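Local coordinates for protein salmonella typhimurium DB7155 bacteriophage DET7 tailspike (Bacteriophage, PDB 2V5I) that probably recognises and hydrolyses the O-antigen polysaccharide of its Salmonella host, serving as the trimeric receptor-binding tailspike of the phage, at residues Thr34-Gly39 with Lys59-Asn64; Leu40-Asn45 with Ile63-Lys68; Gln231-Asn236 with Lys259-Ser264; Arg271-Gln276 with Gln317-His322; Val346-Val351 with Phe368-Val373. All coordinates share one frame; numbering follows the deposited sequence. Where two conformers were deposited one is given.

Contact 1 (Thr34-Gly39 with Lys59-Asn64); sequences TDAVDG and KILTIN
Lys-59 reaches across to the chain that leaves helix 29-35 and brings its ammonium group to Ala-36 O, with NZ 2.8 Å from that oxygen. The donor comes in at the side of the carbonyl rather than head-on, the C=O...NZ angle being 143°. A bend in the middle of the lysine chain (chi3 -62°) turns CE and NZ toward the helix end, where NZ also bonds Val-33 O. Placed among carbonyls at the C-terminal end of a helix, the positive charge is probably favoured by the helix dipole.

Leu-61 spreads its two methyl groups over the same turn. CD1 packs on Ala-36 CB at 3.7 Å, whereas CD2 lies against the backbone of Val-37 and Asp-38, 3.5 Å from Asp-38 O. The crossing from helix to sheet is the entry to a coil of the parallel beta-helix: Gly-39 pairs with Thr-62 in parallel register, and Thr-62 N gives a nearly straight bond to Asp-38 O at 3.0 Å. Farther along, one water donates to both Val-37 O and Ile-60 O, joining two acceptors that could not bond each other. The carboxylate of Asp-38 forms salt bridges with Lys-18 and with Lys-66 of the second subunit; that second lysine also bonds Thr-62 OG1 and Ile-60 O.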
# COMPACT_ATOMS: atom_id res chain seq x y z
N THR A 34 10.50 7.25 -46.36
CA THR A 34 10.04 8.19 -47.41
C THR A 34 8.79 7.66 -48.11
O THR A 34 7.83 8.42 -48.35
CB THR A 34 11.18 8.49 -48.40
OG1 THR A 34 12.20 9.21 -47.71
CG2 THR A 34 10.70 9.35 -49.56
N ASP A 35 8.79 6.37 -48.39
CA ASP A 35 7.65 5.72 -49.08
C ASP A 35 6.45 5.35 -48.18
O ASP A 35 5.35 5.10 -48.69
CB ASP A 35 8.20 4.48 -49.82
CG ASP A 35 7.45 4.16 -51.12
OD1 ASP A 35 6.85 5.09 -51.73
OD2 ASP A 35 7.52 2.97 -51.55
N ALA A 36 6.63 5.36 -46.88
CA ALA A 36 5.59 5.01 -45.94
C ALA A 36 4.49 6.04 -45.89
O ALA A 36 4.72 7.24 -46.09
CB ALA A 36 6.20 4.83 -44.54
N VAL A 37 3.26 5.54 -45.64
CA VAL A 37 2.04 6.32 -45.57
C VAL A 37 1.33 6.10 -44.21
O VAL A 37 0.83 7.07 -43.61
CB VAL A 37 1.04 5.93 -46.72
CG1 VAL A 37 -0.20 6.80 -46.63
CG2 VAL A 37 1.71 6.07 -48.06
N ASP A 38 1.29 4.86 -43.74
CA ASP A 38 0.53 4.44 -42.55
C ASP A 38 1.40 3.50 -41.72
O ASP A 38 1.93 3.90 -40.68
CB ASP A 38 -0.80 3.81 -42.99
CG ASP A 38 -1.69 3.33 -41.81
OD1 ASP A 38 -1.30 3.49 -40.61
OD2 ASP A 38 -2.76 2.73 -42.09
N GLY A 39 1.66 2.29 -42.23
CA GLY A 39 2.48 1.36 -41.52
C GLY A 39 3.88 1.22 -42.11
O GLY A 39 4.11 1.52 -43.30
N LYS A 59 4.87 12.63 -40.81
CA LYS A 59 3.91 11.54 -41.00
C LYS A 59 3.68 10.79 -39.69
O LYS A 59 4.57 10.65 -38.86
CB LYS A 59 4.39 10.59 -42.12
CG LYS A 59 4.37 11.25 -43.50
CD LYS A 59 4.81 10.31 -44.62
CE LYS A 59 6.21 9.84 -44.46
NZ LYS A 59 6.67 9.25 -45.78
N ILE A 60 2.45 10.35 -39.52
CA ILE A 60 2.03 9.65 -38.30
C ILE A 60 2.07 8.19 -38.65
O ILE A 60 1.12 7.65 -39.26
CB ILE A 60 0.61 10.06 -37.89
CG1 ILE A 60 0.58 11.58 -37.60
CG2 ILE A 60 0.20 9.33 -36.68
CD1 ILE A 60 -0.83 12.10 -37.44
N LEU A 61 3.17 7.54 -38.32
CA LEU A 61 3.39 6.15 -38.70
C LEU A 61 3.23 5.20 -37.54
O LEU A 61 3.49 5.56 -36.38
CB LEU A 61 4.80 5.96 -39.32
CG LEU A 61 5.11 6.76 -40.59
CD1 LEU A 61 6.45 6.35 -41.17
CD2 LEU A 61 3.98 6.60 -41.62
N THR A 62 2.80 3.99 -37.86
CA THR A 62 2.87 2.83 -36.93
C THR A 62 3.99 1.95 -37.38
O THR A 62 3.89 1.35 -38.47
CB THR A 62 1.55 2.09 -36.99
OG1 THR A 62 0.51 3.00 -36.63
CG2 THR A 62 1.50 0.94 -36.03
N ILE A 63 5.04 1.84 -36.56
CA ILE A 63 6.25 1.13 -36.92
C ILE A 63 6.18 -0.15 -36.16
O ILE A 63 6.20 -0.14 -34.94
CB ILE A 63 7.57 1.87 -36.56
CG1 ILE A 63 7.54 3.32 -37.12
CG2 ILE A 63 8.76 1.09 -37.03
CD1 ILE A 63 8.76 4.12 -36.80
N ASN A 64 6.06 -1.26 -36.89
CA ASN A 64 6.00 -2.58 -36.31
C ASN A 64 7.33 -3.27 -36.49
O ASN A 64 7.72 -3.59 -37.62
CB ASN A 64 4.87 -3.37 -36.98
CG ASN A 64 3.52 -2.74 -36.74
OD1 ASN A 64 2.78 -2.41 -37.68
ND2 ASN A 64 3.21 -2.54 -35.50
O HOH W 1 -0.56 7.80 -41.35

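Contact 2 (Leu40-Asn45 with Ile63-Lys68); sequences LLIDIN and INCKAK
Ile-42 lies at the tight end of this contact, where its CG1 touches both Ile-63 CG2 and Cys-65 SG, each 4.0 Å away. On the same side of the sheet Leu-40 and Ile-63 run side by side and point the same way, with Leu-40 CD2 4.1 Å from Ile-63 CG2. With CG1 of Ile-63 beside the backbone N (chi1 -52°), the CG2 methyl is anti to that nitrogen and reaches both Leu-40 and Ile-42. Ala-32 and Val-33 of helix 29-35 close over Leu-40.

The strands 40-42 and 63-65 belong to neighbouring coils of the parallel beta-helix, their axes 4.7 Å apart, and the ladder alternates from chain to chain: Asn-64 N to Leu-40 O, Ile-42 N to Asn-64 O and Lys-66 N to Ile-42 O. The side facing away from the isoleucines is more polar and lies next to another subunit. There Leu-41 CD1 rests against the aliphatic shaft of Lys-66, 4.0 Å from its CD, while the extended lysine carries NZ onward to Asp-38 of the third subunit.

Past the strands the regular backbone bonding stops, though the chains stay side by side, and a water donates to both Asp-43 O and Lys-66 O. Toward this solvent-exposed end Ala-67 still presses its CB on the backbone of Ile-44, 3.3 Å from the carbonyl carbon. The exposed Asn-45 then takes over the pairing with its side chain: OD1 accepts from Lys-68 N at 2.9 Å, the donor tilted 29° from the amide carbonyl plane.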
# COMPACT_ATOMS: atom_id res chain seq x y z
N LEU A 40 4.82 0.79 -41.26
CA LEU A 40 6.17 0.44 -41.64
C LEU A 40 6.53 -0.81 -40.85
O LEU A 40 6.55 -0.80 -39.61
CB LEU A 40 7.14 1.57 -41.29
CG LEU A 40 8.63 1.32 -41.36
CD1 LEU A 40 9.05 1.01 -42.79
CD2 LEU A 40 9.40 2.53 -40.85
N LEU A 41 6.88 -1.86 -41.57
CA LEU A 41 7.29 -3.13 -40.97
C LEU A 41 8.82 -3.27 -41.06
O LEU A 41 9.38 -3.22 -42.17
CB LEU A 41 6.64 -4.30 -41.70
CG LEU A 41 7.08 -5.71 -41.30
CD1 LEU A 41 6.59 -5.99 -39.92
CD2 LEU A 41 6.53 -6.80 -42.25
N ILE A 42 9.49 -3.43 -39.92
CA ILE A 42 10.92 -3.75 -39.87
C ILE A 42 11.07 -5.26 -39.84
O ILE A 42 11.01 -5.88 -38.78
CB ILE A 42 11.62 -3.11 -38.64
CG1 ILE A 42 11.29 -1.63 -38.55
CG2 ILE A 42 13.12 -3.28 -38.73
CD1 ILE A 42 11.70 -0.76 -39.70
N ASP A 43 11.24 -5.84 -41.03
CA ASP A 43 11.13 -7.27 -41.19
C ASP A 43 12.49 -8.00 -41.27
O ASP A 43 12.55 -9.24 -41.13
CB ASP A 43 10.22 -7.65 -42.37
CG ASP A 43 10.68 -7.13 -43.72
OD1 ASP A 43 11.39 -6.12 -43.82
OD2 ASP A 43 10.30 -7.79 -44.75
N ILE A 44 13.57 -7.22 -41.37
CA ILE A 44 14.93 -7.72 -41.45
C ILE A 44 15.79 -6.86 -40.56
O ILE A 44 15.47 -5.71 -40.32
CB ILE A 44 15.47 -7.73 -42.90
CG1 ILE A 44 15.41 -6.34 -43.55
CG2 ILE A 44 14.69 -8.72 -43.75
CD1 ILE A 44 16.40 -6.24 -44.77
N ASN A 45 16.85 -7.46 -40.01
CA ASN A 45 17.78 -6.69 -39.21
C ASN A 45 18.36 -5.54 -40.05
O ASN A 45 18.65 -5.72 -41.24
CB ASN A 45 18.93 -7.53 -38.67
CG ASN A 45 18.52 -8.49 -37.58
OD1 ASN A 45 17.45 -8.39 -36.96
ND2 ASN A 45 19.40 -9.45 -37.31
N ILE A 63 5.04 1.84 -36.56
CA ILE A 63 6.25 1.13 -36.92
C ILE A 63 6.18 -0.15 -36.16
O ILE A 63 6.20 -0.14 -34.94
CB ILE A 63 7.57 1.87 -36.56
CG1 ILE A 63 7.54 3.32 -37.12
CG2 ILE A 63 8.76 1.09 -37.03
CD1 ILE A 63 8.76 4.12 -36.80
N ASN A 64 6.06 -1.26 -36.89
CA ASN A 64 6.00 -2.58 -36.31
C ASN A 64 7.33 -3.27 -36.49
O ASN A 64 7.72 -3.59 -37.62
CB ASN A 64 4.87 -3.37 -36.98
CG ASN A 64 3.52 -2.74 -36.74
OD1 ASN A 64 2.78 -2.41 -37.68
ND2 ASN A 64 3.21 -2.54 -35.50
N CYS A 65 8.06 -3.49 -35.40
CA CYS A 65 9.39 -4.10 -35.53
C CYS A 65 9.30 -5.60 -35.31
O CYS A 65 8.72 -6.06 -34.32
CB CYS A 65 10.35 -3.49 -34.53
SG CYS A 65 10.47 -1.68 -34.68
N LYS A 66 9.87 -6.37 -36.25
CA LYS A 66 10.01 -7.83 -36.13
C LYS A 66 11.46 -8.25 -36.42
O LYS A 66 11.73 -9.33 -36.92
CB LYS A 66 9.01 -8.54 -37.08
CG LYS A 66 7.54 -8.25 -36.70
CD LYS A 66 6.52 -9.09 -37.43
CE LYS A 66 5.10 -8.83 -36.92
NZ LYS A 66 4.07 -9.78 -37.53
N ALA A 67 12.38 -7.37 -36.06
CA ALA A 67 13.83 -7.53 -36.27
C ALA A 67 14.54 -6.43 -35.50
O ALA A 67 13.87 -5.61 -34.83
CB ALA A 67 14.17 -7.51 -37.74
N LYS A 68 15.87 -6.39 -35.56
CA LYS A 68 16.70 -5.54 -34.70
C LYS A 68 17.34 -4.40 -35.45
O LYS A 68 17.66 -4.55 -36.63
CB LYS A 68 17.81 -6.34 -34.07
CG LYS A 68 17.39 -7.58 -33.33
CD LYS A 68 18.61 -8.33 -32.80
CE LYS A 68 18.24 -9.53 -31.96
NZ LYS A 68 19.45 -10.07 -31.23
O HOH W 2 10.91 -10.56 -39.33

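Contact 3 (Gln231-Asn236 with Lys259-Ser264); sequences QFLRNN and KTYQGS
Two consecutive coils of the parallel beta-helix meet where strand 230-233 runs beside strand 258-260, and Tyr-261 lies against Leu-233 at the end of the pairing. Leu-233 CG sits over one face of the phenol ring, 3.9 Å from its centroid, with CD1 close to the same rim. The opposite face is covered from its own chain, two residues back, by Lys-259 CE, whose NZ goes on to a salt bridge with Glu-255. Gln-231 comes to the ring edge, OE1 3.4 Å from Tyr-261 CE1 and the amide turned 64° from the ring plane; its NE2 bonds Thr-203 on the preceding coil. With chi1 at -106°, away from a staggered value, Tyr-261 fits its ring between leucine and lysine.

The backbones are joined by Phe-232 N to Lys-259 O and Tyr-261 N to Phe-232 O, both 3.1 Å. Phe-232 O also accepts from Asn-272 ND2. On the other side of the sheet Phe-232 packs on Leu-275, and Thr-260 touches Asn-272. Side chains stacked above their equivalents one coil on, with parallel backbone bonds between, are typical of the right-handed beta-helix of P22-like tailspikes.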
# COMPACT_ATOMS: atom_id res chain seq x y z
N GLN A 231 15.82 8.26 -16.43
CA GLN A 231 16.24 9.57 -15.97
C GLN A 231 15.57 10.72 -16.69
O GLN A 231 15.23 10.60 -17.84
CB GLN A 231 17.75 9.73 -16.07
CG GLN A 231 18.29 9.69 -17.41
CD GLN A 231 19.86 9.45 -17.44
OE1 GLN A 231 20.52 9.35 -16.40
NE2 GLN A 231 20.42 9.39 -18.63
N PHE A 232 15.34 11.81 -15.93
CA PHE A 232 14.72 13.04 -16.47
C PHE A 232 15.66 14.21 -16.32
O PHE A 232 16.31 14.32 -15.29
CB PHE A 232 13.42 13.34 -15.64
CG PHE A 232 12.36 12.31 -15.82
CD1 PHE A 232 12.36 11.16 -15.02
CD2 PHE A 232 11.40 12.47 -16.76
CE1 PHE A 232 11.40 10.19 -15.20
CE2 PHE A 232 10.38 11.47 -16.94
CZ PHE A 232 10.43 10.36 -16.11
N LEU A 233 15.63 15.11 -17.32
CA LEU A 233 16.38 16.38 -17.30
C LEU A 233 15.43 17.51 -17.71
O LEU A 233 14.84 17.48 -18.77
CB LEU A 233 17.60 16.38 -18.25
CG LEU A 233 18.70 15.39 -17.97
CD1 LEU A 233 18.42 14.06 -18.59
CD2 LEU A 233 20.00 15.94 -18.53
N ARG A 234 15.24 18.48 -16.81
CA ARG A 234 14.40 19.66 -17.05
C ARG A 234 12.96 19.31 -17.51
O ARG A 234 12.46 19.84 -18.47
CB ARG A 234 15.09 20.59 -18.02
CG ARG A 234 14.55 22.03 -18.03
CD ARG A 234 15.51 23.00 -18.69
NE ARG A 234 14.91 24.32 -18.99
CZ ARG A 234 14.15 24.58 -20.04
NH1 ARG A 234 13.82 23.65 -20.93
NH2 ARG A 234 13.66 25.83 -20.22
N ASN A 235 12.35 18.37 -16.78
CA ASN A 235 10.92 18.04 -16.88
C ASN A 235 10.19 18.65 -15.69
O ASN A 235 10.68 18.61 -14.57
CB ASN A 235 10.73 16.53 -16.96
CG ASN A 235 10.91 16.01 -18.36
OD1 ASN A 235 9.98 15.42 -18.97
ND2 ASN A 235 12.08 16.22 -18.94
N ASN A 236 9.00 19.20 -15.97
CA ASN A 236 8.06 19.76 -14.96
C ASN A 236 6.67 19.25 -15.28
O ASN A 236 6.12 19.67 -16.28
CB ASN A 236 8.16 21.28 -14.93
CG ASN A 236 7.29 21.90 -13.86
OD1 ASN A 236 6.57 21.19 -13.14
ND2 ASN A 236 7.46 23.21 -13.64
N LYS A 259 16.06 8.29 -11.60
CA LYS A 259 16.85 9.51 -11.27
C LYS A 259 16.25 10.78 -11.85
O LYS A 259 15.98 10.84 -13.04
CB LYS A 259 18.28 9.32 -11.77
CG LYS A 259 19.27 10.50 -11.56
CD LYS A 259 20.52 10.30 -12.39
CE LYS A 259 21.51 11.41 -12.23
NZ LYS A 259 22.77 11.01 -12.97
N THR A 260 16.09 11.77 -10.96
CA THR A 260 15.89 13.14 -11.40
C THR A 260 17.25 13.85 -11.36
O THR A 260 17.87 13.95 -10.31
CB THR A 260 14.88 13.87 -10.45
OG1 THR A 260 15.27 13.77 -9.10
CG2 THR A 260 13.50 13.26 -10.57
N TYR A 261 17.68 14.35 -12.53
CA TYR A 261 19.04 14.94 -12.55
C TYR A 261 19.15 16.09 -11.62
O TYR A 261 18.18 16.87 -11.41
CB TYR A 261 19.40 15.47 -13.95
CG TYR A 261 20.37 14.64 -14.68
CD1 TYR A 261 19.95 13.46 -15.25
CD2 TYR A 261 21.67 15.04 -14.84
CE1 TYR A 261 20.80 12.67 -15.96
CE2 TYR A 261 22.57 14.24 -15.57
CZ TYR A 261 22.12 13.07 -16.12
OH TYR A 261 22.95 12.24 -16.85
N GLN A 262 20.36 16.24 -11.05
CA GLN A 262 20.68 17.31 -10.15
C GLN A 262 21.58 18.32 -10.83
O GLN A 262 22.43 17.97 -11.66
CB GLN A 262 21.41 16.80 -8.90
CG GLN A 262 20.49 16.12 -7.97
CD GLN A 262 20.79 14.70 -7.74
OE1 GLN A 262 21.89 14.38 -7.33
NE2 GLN A 262 19.78 13.81 -7.94
N GLY A 263 21.41 19.57 -10.47
CA GLY A 263 22.29 20.64 -10.91
C GLY A 263 22.09 21.09 -12.34
O GLY A 263 20.99 21.05 -12.90
N SER A 264 23.21 21.38 -13.01
CA SER A 264 23.25 21.93 -14.38
C SER A 264 23.91 20.98 -15.35
O SER A 264 24.75 20.18 -14.98
CB SER A 264 24.09 23.22 -14.38
OG SER A 264 23.49 24.21 -13.61

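Contact 4 (Arg271-Gln276 with Gln317-His322); sequences RNYNLQ and QLPNNH
Two successive turns of the parallel beta-helix bring Asn-274 of one coil against Asn-320 and Asn-321 of the next, just ahead of strands 276-278 and 323-330. Asn-274 N donates to Asn-320 O at 2.8 Å. One residue on, Leu-275 N donates to His-322 ND1 at 3.1 Å, lying in the plane of the imidazole, so the ring takes the place of a backbone acceptor. CG of His-322 lies beside the backbone N (chi1 -58°), which carries ND1 back to the neighbouring chain. Asn-320 O also sits over one face of the imidazole, and Leu-275 CB lies 3.6 Å from His-322 ND1, the two side chains running side by side.

Asn-274 and Asn-321 both adopt left-handed backbone angles, as asparagines often do at tight bends between strands of a parallel beta-helix. Their side chains meet through a weak bond, Asn-321 ND2 to Asn-274 OD1 at 3.3 Å, with the amide planes 81° apart; Asn-274 ND2 continues the row to Asn-236 on the preceding coil.

Before the bend, Tyr-273 crosses Leu-318 at about a right angle, OH 3.5 Å from Leu-318 CD2, while the hydroxyl bonds Asp-307 and Pro-319 O meets the ring edge at Tyr-273 CD2. An inverse gamma turn centred on Pro-319 shapes this piece of chain. Leu-318 CD1 also covers Arg-271 CD at 3.6 Å, and the arginine NE is engaged by Asp-295.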
# COMPACT_ATOMS: atom_id res chain seq x y z
N ARG A 271 17.27 20.16 -13.62
CA ARG A 271 16.44 19.78 -12.53
C ARG A 271 14.98 19.46 -12.99
O ARG A 271 14.62 19.74 -14.11
CB ARG A 271 16.43 20.83 -11.42
CG ARG A 271 17.81 21.10 -10.80
CD ARG A 271 17.72 22.26 -9.88
NE ARG A 271 18.95 22.55 -9.16
CZ ARG A 271 19.98 23.22 -9.67
NH1 ARG A 271 19.91 23.73 -10.91
NH2 ARG A 271 21.07 23.42 -8.92
N ASN A 272 14.18 18.91 -12.06
CA ASN A 272 12.85 18.41 -12.41
C ASN A 272 11.89 18.76 -11.26
O ASN A 272 12.28 18.75 -10.10
CB ASN A 272 12.88 16.91 -12.59
CG ASN A 272 13.87 16.50 -13.63
OD1 ASN A 272 13.55 16.48 -14.81
ND2 ASN A 272 15.11 16.24 -13.19
N TYR A 273 10.61 18.88 -11.61
CA TYR A 273 9.58 19.25 -10.65
C TYR A 273 8.28 18.46 -10.96
O TYR A 273 8.02 18.22 -12.12
CB TYR A 273 9.25 20.72 -10.78
CG TYR A 273 10.34 21.69 -10.32
CD1 TYR A 273 11.34 22.06 -11.18
CD2 TYR A 273 10.30 22.21 -9.06
CE1 TYR A 273 12.36 22.97 -10.76
CE2 TYR A 273 11.28 23.08 -8.62
CZ TYR A 273 12.28 23.47 -9.51
OH TYR A 273 13.25 24.32 -9.04
N ASN A 274 7.53 18.10 -9.91
CA ASN A 274 6.14 17.67 -10.09
C ASN A 274 6.03 16.43 -10.96
O ASN A 274 5.11 16.33 -11.80
CB ASN A 274 5.33 18.82 -10.73
CG ASN A 274 5.19 20.03 -9.82
OD1 ASN A 274 4.75 19.94 -8.64
ND2 ASN A 274 5.48 21.23 -10.39
N LEU A 275 6.88 15.45 -10.71
CA LEU A 275 6.83 14.17 -11.44
C LEU A 275 6.28 13.09 -10.50
O LEU A 275 6.36 13.24 -9.28
CB LEU A 275 8.25 13.73 -11.94
CG LEU A 275 8.85 14.72 -12.98
CD1 LEU A 275 10.21 14.12 -13.34
CD2 LEU A 275 7.97 14.85 -14.20
N GLN A 276 5.67 12.06 -11.08
CA GLN A 276 5.26 10.87 -10.31
C GLN A 276 6.32 9.81 -10.23
O GLN A 276 7.02 9.53 -11.22
CB GLN A 276 4.05 10.25 -11.02
CG GLN A 276 2.83 11.15 -11.06
CD GLN A 276 1.70 10.43 -11.74
OE1 GLN A 276 1.25 9.41 -11.20
NE2 GLN A 276 1.27 10.90 -12.92
N GLN A 317 16.63 22.91 -0.75
CA GLN A 317 15.30 23.38 -0.29
C GLN A 317 14.31 23.69 -1.45
O GLN A 317 13.31 24.37 -1.23
CB GLN A 317 15.44 24.57 0.68
CG GLN A 317 16.29 24.20 1.86
CD GLN A 317 16.19 25.16 3.01
OE1 GLN A 317 15.20 25.87 3.16
NE2 GLN A 317 17.24 25.20 3.83
N LEU A 318 14.57 23.22 -2.67
CA LEU A 318 13.62 23.46 -3.76
C LEU A 318 12.29 22.78 -3.52
O LEU A 318 12.25 21.67 -2.97
CB LEU A 318 14.18 23.04 -5.10
CG LEU A 318 15.31 23.93 -5.67
CD1 LEU A 318 15.95 23.18 -6.85
CD2 LEU A 318 14.85 25.31 -6.07
N PRO A 319 11.20 23.44 -3.94
CA PRO A 319 9.85 22.80 -3.87
C PRO A 319 9.59 21.84 -5.01
O PRO A 319 8.77 22.07 -5.91
CB PRO A 319 8.93 24.02 -3.91
CG PRO A 319 9.62 24.92 -4.82
CD PRO A 319 11.10 24.80 -4.50
N ASN A 320 10.36 20.74 -5.02
CA ASN A 320 10.34 19.82 -6.14
C ASN A 320 9.04 19.11 -6.29
O ASN A 320 8.64 18.76 -7.39
CB ASN A 320 11.59 18.92 -6.20
CG ASN A 320 12.03 18.39 -4.84
OD1 ASN A 320 11.24 18.25 -3.93
ND2 ASN A 320 13.34 18.11 -4.70
N ASN A 321 8.39 18.86 -5.15
CA ASN A 321 7.03 18.35 -5.10
C ASN A 321 6.72 17.13 -5.96
O ASN A 321 5.64 17.06 -6.62
CB ASN A 321 6.04 19.48 -5.48
CG ASN A 321 4.62 19.21 -4.90
OD1 ASN A 321 4.45 18.46 -3.91
ND2 ASN A 321 3.62 19.73 -5.58
N HIS A 322 7.61 16.15 -5.92
CA HIS A 322 7.27 14.91 -6.61
C HIS A 322 6.19 14.13 -5.86
O HIS A 322 6.10 14.20 -4.64
CB HIS A 322 8.52 14.06 -6.83
CG HIS A 322 9.57 14.78 -7.62
ND1 HIS A 322 9.33 15.28 -8.88
CD2 HIS A 322 10.88 15.09 -7.34
CE1 HIS A 322 10.41 15.91 -9.32
NE2 HIS A 322 11.37 15.79 -8.42

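Contact 5 (Val346-Val351 with Phe368-Val373); sequences VSNVTV and FSNITV
Asn-348 OD1 receives a bond of 2.8 Å from Asn-370 ND2, its counterpart one coil further on. The oxygen lies within the amide plane of Asn-370, but the two amides are turned 82° against each other. Different first torsions make this possible: chi1 -49° sets the amide of Asn-348 beside its own backbone N, whereas -160° swings that of Asn-370 across to meet it. Arg-398 holds Asn-370 OD1 through NH2 and Thr-372 OG1 through NE.

Both asparagines have left-handed backbone angles at the corner where each chain passes from one face of the parallel beta-helix to the next, and the residues before and after stay in register. Val-346 CB packs on Phe-368 CD2 at 3.8 Å, side chains parallel, and the ring reaches Met-339. After the corner Val-349 CB meets Ile-371 CD1 at 3.8 Å, with Val-351 and Val-373 following on the same side. Before the corner the backbones are bonded by Ser-369 N to Val-346 O and Asn-348 N to Ser-369 O; after it by Thr-372 N to Val-349 O and Val-351 N to Thr-372 O. Between these pairs comes a weak link from Val-349 N to Asn-370 O at 3.4 Å.

The opposite side carries serines and threonines and faces the other subunits. One water bridges Thr-350 OG1 and Thr-372 OG1, 2.6 Å from the latter; a second donates to Val-349 O and Asn-370 O. Asn-348 ND2 bonds Thr-350 OG1 of the second subunit, and Asn-370 packs on Asn-370 of the third.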
# COMPACT_ATOMS: atom_id res chain seq x y z
N VAL A 346 5.47 12.15 1.14
CA VAL A 346 6.01 10.87 0.67
C VAL A 346 5.20 9.82 1.44
O VAL A 346 4.98 9.97 2.63
CB VAL A 346 7.47 10.73 1.06
CG1 VAL A 346 7.99 9.36 0.73
CG2 VAL A 346 8.27 11.77 0.36
N SER A 347 4.62 8.83 0.74
CA SER A 347 3.82 7.81 1.41
C SER A 347 4.04 6.41 0.87
O SER A 347 4.38 6.20 -0.29
CB SER A 347 2.31 8.09 1.27
OG SER A 347 1.95 8.31 -0.10
N ASN A 348 3.89 5.45 1.77
CA ASN A 348 3.81 4.07 1.37
C ASN A 348 5.08 3.64 0.65
O ASN A 348 5.07 3.19 -0.51
CB ASN A 348 2.54 3.81 0.55
CG ASN A 348 1.28 4.38 1.22
OD1 ASN A 348 1.13 4.38 2.46
ND2 ASN A 348 0.40 4.95 0.40
N VAL A 349 6.19 3.75 1.38
CA VAL A 349 7.51 3.41 0.87
C VAL A 349 7.98 2.18 1.59
O VAL A 349 7.86 2.13 2.80
CB VAL A 349 8.48 4.60 1.18
CG1 VAL A 349 9.94 4.22 1.00
CG2 VAL A 349 8.14 5.80 0.30
N THR A 350 8.59 1.23 0.88
CA THR A 350 9.12 -0.01 1.47
C THR A 350 10.57 -0.17 0.99
O THR A 350 10.84 -0.35 -0.21
CB THR A 350 8.26 -1.23 1.06
OG1 THR A 350 6.89 -1.02 1.50
CG2 THR A 350 8.85 -2.51 1.70
N VAL A 351 11.53 -0.02 1.90
CA VAL A 351 12.94 -0.25 1.62
C VAL A 351 13.37 -1.40 2.53
O VAL A 351 13.25 -1.30 3.75
CB VAL A 351 13.77 1.03 1.90
CG1 VAL A 351 15.22 0.75 1.61
CG2 VAL A 351 13.31 2.18 1.05
N PHE A 368 6.40 12.28 5.83
CA PHE A 368 6.63 10.90 5.44
C PHE A 368 5.61 10.04 6.20
O PHE A 368 5.55 10.16 7.43
CB PHE A 368 8.03 10.47 5.87
CG PHE A 368 9.12 11.25 5.23
CD1 PHE A 368 9.58 12.42 5.80
CD2 PHE A 368 9.75 10.75 4.09
CE1 PHE A 368 10.61 13.17 5.18
CE2 PHE A 368 10.74 11.50 3.47
CZ PHE A 368 11.20 12.66 4.03
N SER A 369 4.73 9.28 5.51
CA SER A 369 3.73 8.48 6.20
C SER A 369 3.80 7.04 5.70
O SER A 369 3.95 6.81 4.49
CB SER A 369 2.33 9.06 6.02
OG SER A 369 2.29 10.45 6.34
N ASN A 370 3.68 6.09 6.62
CA ASN A 370 3.54 4.67 6.29
C ASN A 370 4.77 4.16 5.56
O ASN A 370 4.74 3.77 4.40
CB ASN A 370 2.28 4.40 5.47
CG ASN A 370 1.87 2.96 5.54
OD1 ASN A 370 2.14 2.28 6.53
ND2 ASN A 370 1.24 2.48 4.47
N ILE A 371 5.89 4.25 6.28
CA ILE A 371 7.27 3.97 5.77
C ILE A 371 7.79 2.68 6.40
O ILE A 371 7.62 2.44 7.59
CB ILE A 371 8.25 5.14 6.15
CG1 ILE A 371 7.71 6.51 5.70
CG2 ILE A 371 9.61 4.92 5.52
CD1 ILE A 371 7.50 6.68 4.22
N THR A 372 8.47 1.87 5.60
CA THR A 372 9.15 0.67 6.13
C THR A 372 10.59 0.77 5.64
O THR A 372 10.82 0.92 4.43
CB THR A 372 8.52 -0.63 5.53
OG1 THR A 372 7.14 -0.75 5.96
CG2 THR A 372 9.28 -1.87 5.90
N VAL A 373 11.56 0.79 6.56
CA VAL A 373 12.99 0.79 6.20
C VAL A 373 13.66 -0.19 7.15
O VAL A 373 13.99 0.18 8.29
CB VAL A 373 13.64 2.19 6.34
CG1 VAL A 373 15.09 2.11 5.91
CG2 VAL A 373 12.97 3.20 5.49
O HOH W 3 2.65 11.52 3.74
O HOH W 4 5.24 0.98 3.72
O HOH W 5 5.98 -2.23 4.12

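In the fold
Contacts 1 and 2 share Ile-63 and Asn-64 on strand 62-65, and Thr-62 O probably bonds Leu-40 N to make one continuous pairing near the N-terminal end of the beta-helix, partly open to solvent and tied to neighbouring subunits by lysine. Contacts 3 and 4 are buried and touch each other, their centres 9 Å apart, through asparagine pairs such as Asn-236 with Asn-274; no other chain touches contact 3. Contact 5, nearest the chain centre, is also buried but turns a polar face to the trimer. Strand pairing dominates contacts 2 and 5; contact 3 adds to a short pairing a tyrosine ring between leucine and lysine, contact 4 relies on turns and side chains, and contact 1 on a helix end.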